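Local coordinates for aeromonas extracellular serine protease (Aeromonas sobria, PDB 3WQB), which cleaves peptide bonds after paired basic residues, one of them lysine, as a calcium-binding, kexin- and furin-like serine protease and probable virulence factor of its bacterium, at residues N175-M180 / A338-S343; K214-G219 / N255-A260; D44-R49 / T313-G318; M303-T308 / D327-M332. The protein carries 1 engineered substitution. All coordinates share one frame; numbering follows the deposited sequence.

Contact 1: N175-M180 / A338-S343; sequences NQSYGM and ATPSTS
Thr339 faces the part of strand 173-179 before its break with its methyl group. CG2 lies 3.4 Å from OD1 of Asn175, whose amide the extended chi1 of -173° carries out from the strand to the helix, while CB meets OG of Ser177 at 3.5 Å. With chi1 at -61°, OG1 of Thr339 turns back beside its own backbone N and is bonded to the carbonyl of Thr335, so the methyl is left to do the packing. Pro340 adds its ring carbon CD, 3.4 Å from Ser177 OG, and its CA, 3.1 Å from Asn175 OD1. Its nitrogen carries no hydrogen, so the helix kinks here. This is the helix 335-352 of the subtilisin fold, packed on the central parallel sheet. Its first turn holds the position predicted for the charge-relay serine, here the engineered Ala336, whose carbonyl is hydrogen-bonded to Ser177 OG. The predicted relay aspartate, Asp78, also touches Ser177. One turn past Thr339, Ser343 OG donates to Asn175 OD1 at 2.7 Å, arriving in the carbonyl plane on a lone pair. The other arm of this buried amide is held as well: Asn175 ND2 gives a hydrogen to Ser177 OG at 3.0 Å, nearly in the amide plane.

Contact 2: K214-G219 / N255-A260; sequences KAAGNG and NLVVSA
Lys214 and Val257 face each other as a parallel bridge, followed by Ala215 with Val258, and three backbone hydrogen bonds join the strands: Lys214 N to Leu256 O at 2.9 Å, Val258 N to Lys214 O at 3.0 Å and Ala216 N to Val258 O at 3.0 Å. Lys214 O also receives a CA-H contact from Val257, 3.3 Å from its CA. On the face bearing Lys214, the aliphatic root of the lysine lies against the amide of Asn255, CB standing 3.7 Å from CG. Bends at chi2 and chi4 then swing the chain away, and NZ reaches Asn250 OD1 and the carbonyl of Tyr178. Farther along, Val257 presents CG1, the branch extended away from its backbone N (chi1 -175°), to Ala216, whose CB it approaches to 3.8 Å. That small methyl group is wedged close to the opposing chain, 3.1 Å from Val258 O. Asn255 is held from elsewhere too: its OD1 accepts from Gln176 NE2 and its ND2 donates to the carbonyl of Ser249. The pair lies inside the six-stranded parallel sheet, with strand 173-179 next to 211-215 and strand 277-282 next to 255-261; helix 335-352 packs over the face bearing Ala215 and Val258 through Thr339 and Thr342.

Contact 3: D44-R49 / T313-G318; sequences DGFSAR and TNRLHG
Asp44 and Arg315 form a salt bridge in which the arginine grips the carboxylate end-on, NH2 to OD1 at 3.2 Å and NH1 to OD2 at 3.2 Å, with NH2 also 3.1 Å from OD2. The fit is not flat: the two planes stand 57° apart, and NH1 meets OD2 from above the carboxylate plane. NH1 further donates to Ser47 O at 2.9 Å, so one guanidinium binds both ends of the turn 44-47. Among the neutral hydrogen bonds, Arg315 N to Phe46 O is the straightest (2.9 Å, 178°), while Asn314 ND2 reaches Gly45 O at 3.1 Å and also donates to the carbonyl of Gly287. Asp44 OD1 has an outside donor as well, Gln34 NE2. Apolar packing rests on Phe46, over one face of whose ring lies CB of Leu316, 4.1 Å from the centroid, a CH-pi contact; both residues also pack on Val294. The arrangement is two turns docked on each other, a type I' turn from Asp44 to Ser47 and a type I turn from Asn314 to His317, each with an Asx turn at its start, made by Asp44 OD1 with Phe46 N and by Asn314 OD1 with Leu316 N.

Contact 4: M303-T308 / D327-M332; sequences MGYNRT and DYNGVM. With CA (calcium ion), chain E.
Asn306 divides its work in an unexpected way, giving calcium its backbone and Tyr328 its side chain. Its carbonyl O lies 2.5 Å from the ion, beside Met303 O at 2.3 Å, whereas the amide, which might have been expected to bind the metal, turns from it. ND2 donates to Tyr328 O at 2.8 Å, with the acceptor close to the amide plane and the approach nearly along the C=O axis. A fully extended chi1 of -179° carries the amide across to segment 327-332, and OD1 takes a hydrogen from Gly318 N. Asp297, Leu298, Gly300 and Cys326 complete the metal site. Cys326, joined by a disulfide to Cys301, immediately precedes segment 327-332.

Next to the amide, Tyr305 and Asn329 run side by side in the same direction, ring and amide planes 67° apart. CD2 of the ring is 3.6 Å from ND2 of Asn329, a nitrogen whose main polar partner is Ser118. The other arm, OD1, makes an Asx turn through Val331 N at 3.2 Å, extended to an Asx motif by Met332 N at 3.1 Å, which spans the corner at Gly330. Val331 then lays CG2 against CB of Tyr305, and Met332 brings SD to the ring edge, 4.2 Å from CE2. The ring also touches His115, predicted to belong to the charge relay.

Five of the six protein ligands are main-chain oxygens, the sixth being Asp297 OD2, so the ion probably constrains the path of loop 303-308, which the Asn306 amide ties to strand 328-329; the site is therefore consistent with a structural role.

Contacts 1 and 2 form the core; contacts 3 and 4 are centred about 24 to 26 Å from the chain's centre, though most of their touching residues are buried. The first two share the parallel sheet and its helix, and touch where Gln176 NE2 reaches Asn255 OD1. Their chemistry is mostly uncharged, Lys214 being the exception: backbone bonds, small side chains, buried amides and hydroxyls. The outer pair is built mainly from loops, with only short strands in contact 4, and relies instead on a salt bridge, Asx turns and a metal ion. Contacts 3 and 4 also meet, His317 NE2 lying 3.0 Å from Gly330 N. Strand 331-332 of contact 4 leads almost directly into the helix of contact 1.

Contact 1: N175-M180 / A338-S343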
loop_
_atom_site.group_PDB
_atom_site.type_symbol
_atom_site.label_atom_id
_atom_site.label_comp_id
_atom_site.label_asym_id
_atom_site.label_seq_id
_atom_site.Cartn_x
_atom_site.Cartn_y
_atom_site.Cartn_z
ATOM N N ASN A 175 -6.939 -8.326 0.311
ATOM C CA ASN A 175 -5.494 -8.259 0.446
ATOM C C ASN A 175 -4.831 -7.736 -0.819
ATOM O O ASN A 175 -4.970 -8.339 -1.879
ATOM C CB ASN A 175 -4.946 -9.646 0.789
ATOM C CG ASN A 175 -3.474 -9.613 1.113
ATOM O OD1 ASN A 175 -3.099 -9.595 2.285
ATOM N ND2 ASN A 175 -2.630 -9.588 0.081
ATOM N N GLN A 176 -4.139 -6.603 -0.701
ATOM C CA GLN A 176 -3.478 -5.963 -1.843
ATOM C C GLN A 176 -1.977 -5.820 -1.594
ATOM O O GLN A 176 -1.491 -4.761 -1.153
ATOM C CB GLN A 176 -4.077 -4.596 -2.120
ATOM C CG GLN A 176 -5.566 -4.613 -2.327
ATOM C CD GLN A 176 -6.098 -3.218 -2.253
ATOM O OE1 GLN A 176 -6.241 -2.532 -3.277
ATOM N NE2 GLN A 176 -6.302 -2.742 -1.024
ATOM N N SER A 177 -1.253 -6.905 -1.862
ATOM C CA SER A 177 0.197 -6.951 -1.670
ATOM C C SER A 177 0.924 -6.338 -2.866
ATOM O O SER A 177 1.858 -6.942 -3.422
ATOM C CB SER A 177 0.641 -8.396 -1.458
ATOM O OG SER A 177 0.275 -8.851 -0.166
ATOM N N TYR A 178 0.489 -5.144 -3.263
ATOM C CA TYR A 178 1.007 -4.483 -4.457
ATOM C C TYR A 178 0.976 -2.968 -4.314
ATOM O O TYR A 178 0.379 -2.438 -3.380
ATOM C CB TYR A 178 0.244 -4.938 -5.719
ATOM C CG TYR A 178 -1.249 -4.694 -5.683
ATOM C CD1 TYR A 178 -1.781 -3.409 -5.883
ATOM C CD2 TYR A 178 -2.135 -5.754 -5.493
ATOM C CE1 TYR A 178 -3.157 -3.183 -5.860
ATOM C CE2 TYR A 178 -3.511 -5.542 -5.473
ATOM C CZ TYR A 178 -4.013 -4.256 -5.658
ATOM O OH TYR A 178 -5.368 -4.039 -5.638
ATOM N N GLY A 179 1.653 -2.282 -5.235
ATOM C CA GLY A 179 1.669 -0.836 -5.224
ATOM C C GLY A 179 2.337 -0.297 -6.468
ATOM O O GLY A 179 2.845 -1.059 -7.304
ATOM N N MET A 180 2.341 1.026 -6.569
ATOM C CA MET A 180 2.887 1.705 -7.726
ATOM C C MET A 180 3.998 2.657 -7.306
ATOM O O MET A 180 3.752 3.619 -6.581
ATOM C CB MET A 180 1.778 2.458 -8.462
ATOM C CG MET A 180 2.239 3.017 -9.807
ATOM S SD MET A 180 0.925 3.862 -10.679
ATOM C CE MET A 180 0.720 5.238 -9.599
ATOM N N ALA A 338 3.842 -8.180 4.940
ATOM C CA ALA A 338 3.198 -7.411 6.001
ATOM C C ALA A 338 1.692 -7.315 5.760
ATOM O O ALA A 338 0.895 -7.348 6.703
ATOM C CB ALA A 338 3.810 -6.039 6.098
ATOM N N THR A 339 1.322 -7.225 4.485
ATOM C CA THR A 339 -0.074 -7.095 4.094
ATOM C C THR A 339 -0.896 -8.331 4.501
ATOM O O THR A 339 -1.881 -8.171 5.225
ATOM C CB THR A 339 -0.179 -6.715 2.591
ATOM O OG1 THR A 339 0.469 -5.451 2.392
ATOM C CG2 THR A 339 -1.622 -6.586 2.158
ATOM N N PRO A 340 -0.487 -9.560 4.086
ATOM C CA PRO A 340 -1.250 -10.739 4.536
ATOM C C PRO A 340 -1.114 -11.006 6.034
ATOM O O PRO A 340 -2.006 -11.600 6.622
ATOM C CB PRO A 340 -0.655 -11.894 3.710
ATOM C CG PRO A 340 0.702 -11.407 3.287
ATOM C CD PRO A 340 0.481 -9.927 3.038
ATOM N N SER A 341 -0.014 -10.576 6.642
ATOM C CA SER A 341 0.082 -10.640 8.105
ATOM C C SER A 341 -1.049 -9.852 8.764
ATOM O O SER A 341 -1.650 -10.307 9.731
ATOM C CB SER A 341 1.451 -10.163 8.580
ATOM O OG SER A 341 2.464 -11.050 8.140
ATOM N N THR A 342 -1.338 -8.684 8.205
ATOM C CA THR A 342 -2.419 -7.832 8.674
ATOM C C THR A 342 -3.792 -8.384 8.276
ATOM O O THR A 342 -4.716 -8.359 9.086
ATOM C CB THR A 342 -2.211 -6.394 8.161
ATOM O OG1 THR A 342 -0.913 -5.945 8.574
ATOM C CG2 THR A 342 -3.268 -5.445 8.698
ATOM N N SER A 343 -3.915 -8.898 7.049
ATOM C CA SER A 343 -5.155 -9.549 6.597
ATOM C C SER A 343 -5.526 -10.698 7.525
ATOM O O SER A 343 -6.682 -10.841 7.915
ATOM C CB SER A 343 -5.010 -10.052 5.155
ATOM O OG SER A 343 -4.892 -8.953 4.265
#

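Contact 2: K214-G219 / N255-A260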
loop_
_atom_site.group_PDB
_atom_site.type_symbol
_atom_site.label_atom_id
_atom_site.label_comp_id
_atom_site.label_asym_id
_atom_site.label_seq_id
_atom_site.Cartn_x
_atom_site.Cartn_y
_atom_site.Cartn_z
ATOM N N LYS A 214 -3.257 -2.913 2.434
ATOM C CA LYS A 214 -2.466 -2.396 1.337
ATOM C C LYS A 214 -0.979 -2.293 1.680
ATOM O O LYS A 214 -0.610 -1.712 2.703
ATOM C CB LYS A 214 -3.017 -1.017 0.953
ATOM C CG LYS A 214 -2.327 -0.324 -0.217
ATOM C CD LYS A 214 -2.472 -1.114 -1.520
ATOM C CE LYS A 214 -2.133 -0.259 -2.720
ATOM N NZ LYS A 214 -0.683 0.122 -2.742
ATOM N N ALA A 215 -0.126 -2.859 0.823
ATOM C CA ALA A 215 1.324 -2.783 1.008
ATOM C C ALA A 215 1.825 -1.351 0.854
ATOM O O ALA A 215 1.452 -0.656 -0.097
ATOM C CB ALA A 215 2.010 -3.681 0.005
ATOM N N ALA A 216 2.679 -0.910 1.780
ATOM C CA ALA A 216 3.258 0.431 1.679
ATOM C C ALA A 216 4.244 0.602 0.533
ATOM O O ALA A 216 4.470 1.719 0.080
ATOM C CB ALA A 216 3.936 0.800 2.969
ATOM N N GLY A 217 4.840 -0.502 0.082
ATOM C CA GLY A 217 5.989 -0.448 -0.833
ATOM C C GLY A 217 7.285 -0.862 -0.162
ATOM O O GLY A 217 7.393 -0.849 1.074
ATOM N N ASN A 218 8.261 -1.215 -0.994
ATOM C CA ASN A 218 9.580 -1.670 -0.567
ATOM C C ASN A 218 10.657 -0.722 -1.058
ATOM O O ASN A 218 11.727 -1.171 -1.480
ATOM C CB ASN A 218 9.868 -3.063 -1.139
ATOM C CG ASN A 218 8.860 -4.094 -0.702
ATOM O OD1 ASN A 218 8.215 -3.961 0.345
ATOM N ND2 ASN A 218 8.738 -5.143 -1.488
ATOM N N GLY A 219 10.383 0.577 -0.978
ATOM C CA GLY A 219 11.257 1.571 -1.585
ATOM C C GLY A 219 12.044 2.442 -0.637
ATOM O O GLY A 219 12.388 3.571 -1.003
ATOM N N ASN A 255 -7.906 2.131 2.254
ATOM C CA ASN A 255 -6.764 1.245 2.402
ATOM C C ASN A 255 -6.124 1.405 3.765
ATOM O O ASN A 255 -5.783 2.530 4.165
ATOM C CB ASN A 255 -5.719 1.564 1.338
ATOM C CG ASN A 255 -6.033 0.943 0.012
ATOM O OD1 ASN A 255 -6.586 -0.154 -0.044
ATOM N ND2 ASN A 255 -5.668 1.627 -1.078
ATOM N N LEU A 256 -5.972 0.283 4.470
ATOM C CA LEU A 256 -5.149 0.224 5.666
ATOM C C LEU A 256 -3.734 -0.097 5.183
ATOM O O LEU A 256 -3.460 -1.227 4.760
ATOM C CB LEU A 256 -5.674 -0.865 6.612
ATOM C CG LEU A 256 -5.142 -0.889 8.053
ATOM C CD1 LEU A 256 -5.973 -1.815 8.921
ATOM C CD2 LEU A 256 -3.678 -1.309 8.084
ATOM N N VAL A 257 -2.855 0.898 5.230
ATOM C CA VAL A 257 -1.513 0.778 4.649
ATOM C C VAL A 257 -0.517 0.287 5.697
ATOM O O VAL A 257 -0.485 0.802 6.817
ATOM C CB VAL A 257 -1.053 2.102 4.008
ATOM C CG1 VAL A 257 0.279 1.917 3.310
ATOM C CG2 VAL A 257 -2.078 2.605 2.992
ATOM N N VAL A 258 0.281 -0.725 5.337
ATOM C CA VAL A 258 1.182 -1.359 6.306
ATOM C C VAL A 258 2.635 -1.353 5.886
ATOM O O VAL A 258 2.960 -1.582 4.718
ATOM C CB VAL A 258 0.748 -2.804 6.665
ATOM C CG1 VAL A 258 -0.646 -2.810 7.247
ATOM C CG2 VAL A 258 0.817 -3.720 5.467
ATOM N N SER A 259 3.495 -1.094 6.861
ATOM C CA SER A 259 4.932 -1.249 6.683
ATOM C C SER A 259 5.391 -2.622 7.195
ATOM O O SER A 259 4.660 -3.315 7.908
ATOM C CB SER A 259 5.665 -0.141 7.420
ATOM O OG SER A 259 5.441 -0.216 8.818
ATOM N N ALA A 260 6.613 -3.005 6.823
ATOM C CA ALA A 260 7.137 -4.316 7.158
ATOM C C ALA A 260 8.169 -4.237 8.275
ATOM O O ALA A 260 9.045 -3.349 8.289
ATOM C CB ALA A 260 7.772 -4.956 5.938
#

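Contact 3: D44-R49 / T313-G318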
loop_
_atom_site.group_PDB
_atom_site.type_symbol
_atom_site.label_atom_id
_atom_site.label_comp_id
_atom_site.label_asym_id
_atom_site.label_seq_id
_atom_site.Cartn_x
_atom_site.Cartn_y
_atom_site.Cartn_z
ATOM N N ASP A 44 15.552 -19.222 13.206
ATOM C CA ASP A 44 16.147 -18.667 11.999
ATOM C C ASP A 44 15.266 -18.691 10.745
ATOM O O ASP A 44 15.633 -18.091 9.736
ATOM C CB ASP A 44 17.548 -19.261 11.730
ATOM C CG ASP A 44 17.538 -20.774 11.492
ATOM O OD1 ASP A 44 16.468 -21.345 11.180
ATOM O OD2 ASP A 44 18.636 -21.378 11.606
ATOM N N GLY A 45 14.103 -19.345 10.804
ATOM C CA GLY A 45 13.274 -19.497 9.595
ATOM C C GLY A 45 14.007 -20.149 8.425
ATOM O O GLY A 45 13.684 -19.894 7.257
ATOM N N PHE A 46 14.989 -20.999 8.753
ATOM C CA PHE A 46 15.866 -21.686 7.782
ATOM C C PHE A 46 16.921 -20.785 7.133
ATOM O O PHE A 46 17.651 -21.210 6.231
ATOM C CB PHE A 46 15.080 -22.479 6.731
ATOM C CG PHE A 46 14.102 -23.463 7.311
ATOM C CD1 PHE A 46 14.546 -24.634 7.930
ATOM C CD2 PHE A 46 12.728 -23.234 7.218
ATOM C CE1 PHE A 46 13.638 -25.555 8.444
ATOM C CE2 PHE A 46 11.808 -24.151 7.734
ATOM C CZ PHE A 46 12.266 -25.319 8.353
ATOM N N SER A 47 17.009 -19.544 7.606
ATOM C CA SER A 47 18.068 -18.631 7.199
ATOM C C SER A 47 19.285 -18.828 8.099
ATOM O O SER A 47 19.265 -19.658 9.011
ATOM C CB SER A 47 17.582 -17.181 7.267
ATOM O OG SER A 47 17.700 -16.656 8.578
ATOM N N ALA A 48 20.329 -18.039 7.857
ATOM C CA ALA A 48 21.597 -18.204 8.571
ATOM C C ALA A 48 21.532 -17.831 10.054
ATOM O O ALA A 48 22.326 -18.327 10.850
ATOM C CB ALA A 48 22.708 -17.439 7.872
ATOM N N ARG A 49 20.590 -16.966 10.437
ATOM C CA ARG A 49 20.465 -16.591 11.850
ATOM C C ARG A 49 19.041 -16.226 12.233
ATOM O O ARG A 49 18.225 -15.900 11.374
ATOM C CB ARG A 49 21.429 -15.451 12.228
ATOM C CG ARG A 49 20.998 -14.056 11.773
ATOM C CD ARG A 49 21.672 -12.987 12.631
ATOM N NE ARG A 49 21.376 -11.628 12.169
ATOM C CZ ARG A 49 20.312 -10.913 12.536
ATOM N NH1 ARG A 49 19.413 -11.409 13.377
ATOM N NH2 ARG A 49 20.139 -9.692 12.053
ATOM N N THR A 313 19.947 -20.040 -0.583
ATOM C CA THR A 313 20.669 -20.421 0.631
ATOM C C THR A 313 19.719 -20.710 1.802
ATOM O O THR A 313 20.136 -21.232 2.829
ATOM C CB THR A 313 21.719 -19.375 1.067
ATOM O OG1 THR A 313 21.064 -18.165 1.462
ATOM C CG2 THR A 313 22.726 -19.084 -0.059
ATOM N N ASN A 314 18.437 -20.379 1.653
ATOM C CA ASN A 314 17.465 -20.814 2.645
ATOM C C ASN A 314 17.422 -22.342 2.706
ATOM O O ASN A 314 17.255 -22.994 1.675
ATOM C CB ASN A 314 16.086 -20.237 2.362
ATOM C CG ASN A 314 15.115 -20.557 3.460
ATOM O OD1 ASN A 314 14.568 -21.662 3.517
ATOM N ND2 ASN A 314 14.934 -19.617 4.384
ATOM N N ARG A 315 17.582 -22.905 3.903
ATOM C CA ARG A 315 17.742 -24.362 4.018
ATOM C C ARG A 315 16.493 -25.182 3.696
ATOM O O ARG A 315 16.591 -26.392 3.464
ATOM C CB ARG A 315 18.281 -24.758 5.398
ATOM C CG ARG A 315 19.614 -24.117 5.759
ATOM C CD ARG A 315 20.196 -24.700 7.058
ATOM N NE ARG A 315 19.216 -24.726 8.149
ATOM C CZ ARG A 315 18.916 -23.691 8.935
ATOM N NH1 ARG A 315 19.537 -22.527 8.792
ATOM N NH2 ARG A 315 17.996 -23.822 9.881
ATOM N N LEU A 316 15.324 -24.546 3.676
ATOM C CA LEU A 316 14.102 -25.256 3.346
ATOM C C LEU A 316 14.041 -25.629 1.867
ATOM O O LEU A 316 13.348 -26.572 1.493
ATOM C CB LEU A 316 12.884 -24.415 3.742
ATOM C CG LEU A 316 11.477 -24.961 3.460
ATOM C CD1 LEU A 316 11.247 -26.260 4.207
ATOM C CD2 LEU A 316 10.426 -23.936 3.833
ATOM N N HIS A 317 14.749 -24.878 1.031
ATOM C CA HIS A 317 14.647 -25.044 -0.422
ATOM C C HIS A 317 15.446 -26.236 -0.923
ATOM O O HIS A 317 16.533 -26.507 -0.428
ATOM C CB HIS A 317 15.105 -23.768 -1.126
ATOM C CG HIS A 317 14.170 -22.604 -0.944
ATOM N ND1 HIS A 317 13.806 -21.793 -1.993
ATOM C CD2 HIS A 317 13.543 -22.111 0.153
ATOM C CE1 HIS A 317 12.988 -20.850 -1.554
ATOM N NE2 HIS A 317 12.814 -21.019 -0.255
ATOM N N GLY A 318 14.887 -26.946 -1.901
ATOM C CA GLY A 318 15.543 -28.123 -2.485
ATOM C C GLY A 318 16.010 -29.099 -1.427
ATOM O O GLY A 318 17.127 -29.637 -1.502
#

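Contact 4: M303-T308 / D327-M332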
loop_
_atom_site.group_PDB
_atom_site.type_symbol
_atom_site.label_atom_id
_atom_site.label_comp_id
_atom_site.label_asym_id
_atom_site.label_seq_id
_atom_site.Cartn_x
_atom_site.Cartn_y
_atom_site.Cartn_z
ATOM N N MET A 303 8.200 -25.422 -9.979
ATOM C CA MET A 303 7.459 -24.160 -9.907
ATOM C C MET A 303 7.723 -23.484 -8.573
ATOM O O MET A 303 7.891 -24.150 -7.551
ATOM C CB MET A 303 5.952 -24.418 -10.028
ATOM C CG MET A 303 5.514 -25.039 -11.358
ATOM S SD MET A 303 5.643 -23.917 -12.766
ATOM C CE MET A 303 4.207 -22.888 -12.497
ATOM N N GLY A 304 7.715 -22.158 -8.587
ATOM C CA GLY A 304 7.713 -21.385 -7.353
ATOM C C GLY A 304 9.066 -20.851 -6.950
ATOM O O GLY A 304 10.070 -21.016 -7.663
ATOM N N TYR A 305 9.102 -20.203 -5.785
ATOM C CA TYR A 305 10.366 -19.707 -5.232
ATOM C C TYR A 305 11.267 -20.845 -4.731
ATOM O O TYR A 305 12.481 -20.666 -4.612
ATOM C CB TYR A 305 10.118 -18.722 -4.091
ATOM C CG TYR A 305 9.348 -17.472 -4.445
ATOM C CD1 TYR A 305 9.469 -16.870 -5.698
ATOM C CD2 TYR A 305 8.494 -16.881 -3.508
ATOM C CE1 TYR A 305 8.769 -15.711 -6.009
ATOM C CE2 TYR A 305 7.790 -15.719 -3.810
ATOM C CZ TYR A 305 7.923 -15.142 -5.061
ATOM O OH TYR A 305 7.222 -13.985 -5.353
ATOM N N ASN A 306 10.666 -21.997 -4.443
ATOM C CA ASN A 306 11.396 -23.208 -4.114
ATOM C C ASN A 306 11.291 -24.135 -5.325
ATOM O O ASN A 306 10.295 -24.845 -5.511
ATOM C CB ASN A 306 10.843 -23.854 -2.838
ATOM C CG ASN A 306 11.585 -25.118 -2.440
ATOM O OD1 ASN A 306 12.581 -25.498 -3.058
ATOM N ND2 ASN A 306 11.112 -25.767 -1.382
ATOM N N ARG A 307 12.310 -24.060 -6.178
ATOM C CA ARG A 307 12.370 -24.877 -7.381
ATOM C C ARG A 307 13.818 -25.127 -7.755
ATOM O O ARG A 307 14.696 -24.321 -7.447
ATOM C CB ARG A 307 11.583 -24.239 -8.539
ATOM C CG ARG A 307 12.203 -22.993 -9.147
ATOM C CD ARG A 307 11.371 -22.466 -10.302
ATOM N NE ARG A 307 12.072 -21.427 -11.059
ATOM C CZ ARG A 307 11.971 -20.120 -10.827
ATOM N NH1 ARG A 307 11.191 -19.668 -9.858
ATOM N NH2 ARG A 307 12.646 -19.254 -11.573
ATOM N N THR A 308 14.044 -26.244 -8.442
ATOM C CA THR A 308 15.391 -26.739 -8.679
ATOM C C THR A 308 16.299 -25.739 -9.392
ATOM O O THR A 308 17.467 -25.596 -9.029
ATOM C CB THR A 308 15.345 -28.103 -9.405
ATOM O OG1 THR A 308 14.438 -28.976 -8.714
ATOM C CG2 THR A 308 16.736 -28.756 -9.455
ATOM N N ASP A 327 6.943 -27.707 -1.811
ATOM C CA ASP A 327 5.638 -27.063 -1.712
ATOM C C ASP A 327 5.659 -25.811 -0.837
ATOM O O ASP A 327 4.640 -25.125 -0.738
ATOM C CB ASP A 327 4.585 -28.032 -1.153
ATOM C CG ASP A 327 4.181 -29.123 -2.133
ATOM O OD1 ASP A 327 4.368 -28.974 -3.363
ATOM O OD2 ASP A 327 3.635 -30.137 -1.650
ATOM N N TYR A 328 6.797 -25.537 -0.191
ATOM C CA TYR A 328 6.942 -24.407 0.747
ATOM C C TYR A 328 8.201 -23.626 0.415
ATOM O O TYR A 328 9.112 -24.147 -0.223
ATOM C CB TYR A 328 6.936 -24.911 2.214
ATOM C CG TYR A 328 5.733 -25.784 2.387
ATOM C CD1 TYR A 328 4.479 -25.224 2.593
ATOM C CD2 TYR A 328 5.817 -27.169 2.196
ATOM C CE1 TYR A 328 3.342 -26.006 2.663
ATOM C CE2 TYR A 328 4.683 -27.969 2.259
ATOM C CZ TYR A 328 3.445 -27.378 2.486
ATOM O OH TYR A 328 2.309 -28.140 2.540
ATOM N N ASN A 329 8.233 -22.355 0.790
ATOM C CA ASN A 329 9.450 -21.563 0.597
ATOM C C ASN A 329 9.743 -20.759 1.864
ATOM O O ASN A 329 8.865 -20.616 2.716
ATOM C CB ASN A 329 9.369 -20.674 -0.668
ATOM C CG ASN A 329 8.447 -19.457 -0.504
ATOM O OD1 ASN A 329 8.751 -18.530 0.254
ATOM N ND2 ASN A 329 7.350 -19.432 -1.269
ATOM N N GLY A 330 10.973 -20.271 1.990
ATOM C CA GLY A 330 11.377 -19.489 3.160
ATOM C C GLY A 330 11.843 -18.092 2.806
ATOM O O GLY A 330 12.501 -17.422 3.613
ATOM N N VAL A 331 11.526 -17.647 1.593
ATOM C CA VAL A 331 12.052 -16.379 1.082
ATOM C C VAL A 331 10.986 -15.316 0.826
ATOM O O VAL A 331 11.314 -14.195 0.443
ATOM C CB VAL A 331 12.900 -16.580 -0.198
ATOM C CG1 VAL A 331 14.106 -17.465 0.089
ATOM C CG2 VAL A 331 12.044 -17.140 -1.335
ATOM N N MET A 332 9.715 -15.654 1.037
ATOM C CA MET A 332 8.669 -14.650 0.874
ATOM C C MET A 332 8.904 -13.506 1.852
ATOM O O MET A 332 9.269 -13.733 2.994
ATOM C CB MET A 332 7.289 -15.276 1.059
ATOM C CG MET A 332 6.125 -14.324 0.884
ATOM S SD MET A 332 6.159 -13.469 -0.700
ATOM C CE MET A 332 4.713 -12.437 -0.521
HETATM CA CA CA E . 7.824 -25.115 -5.506
#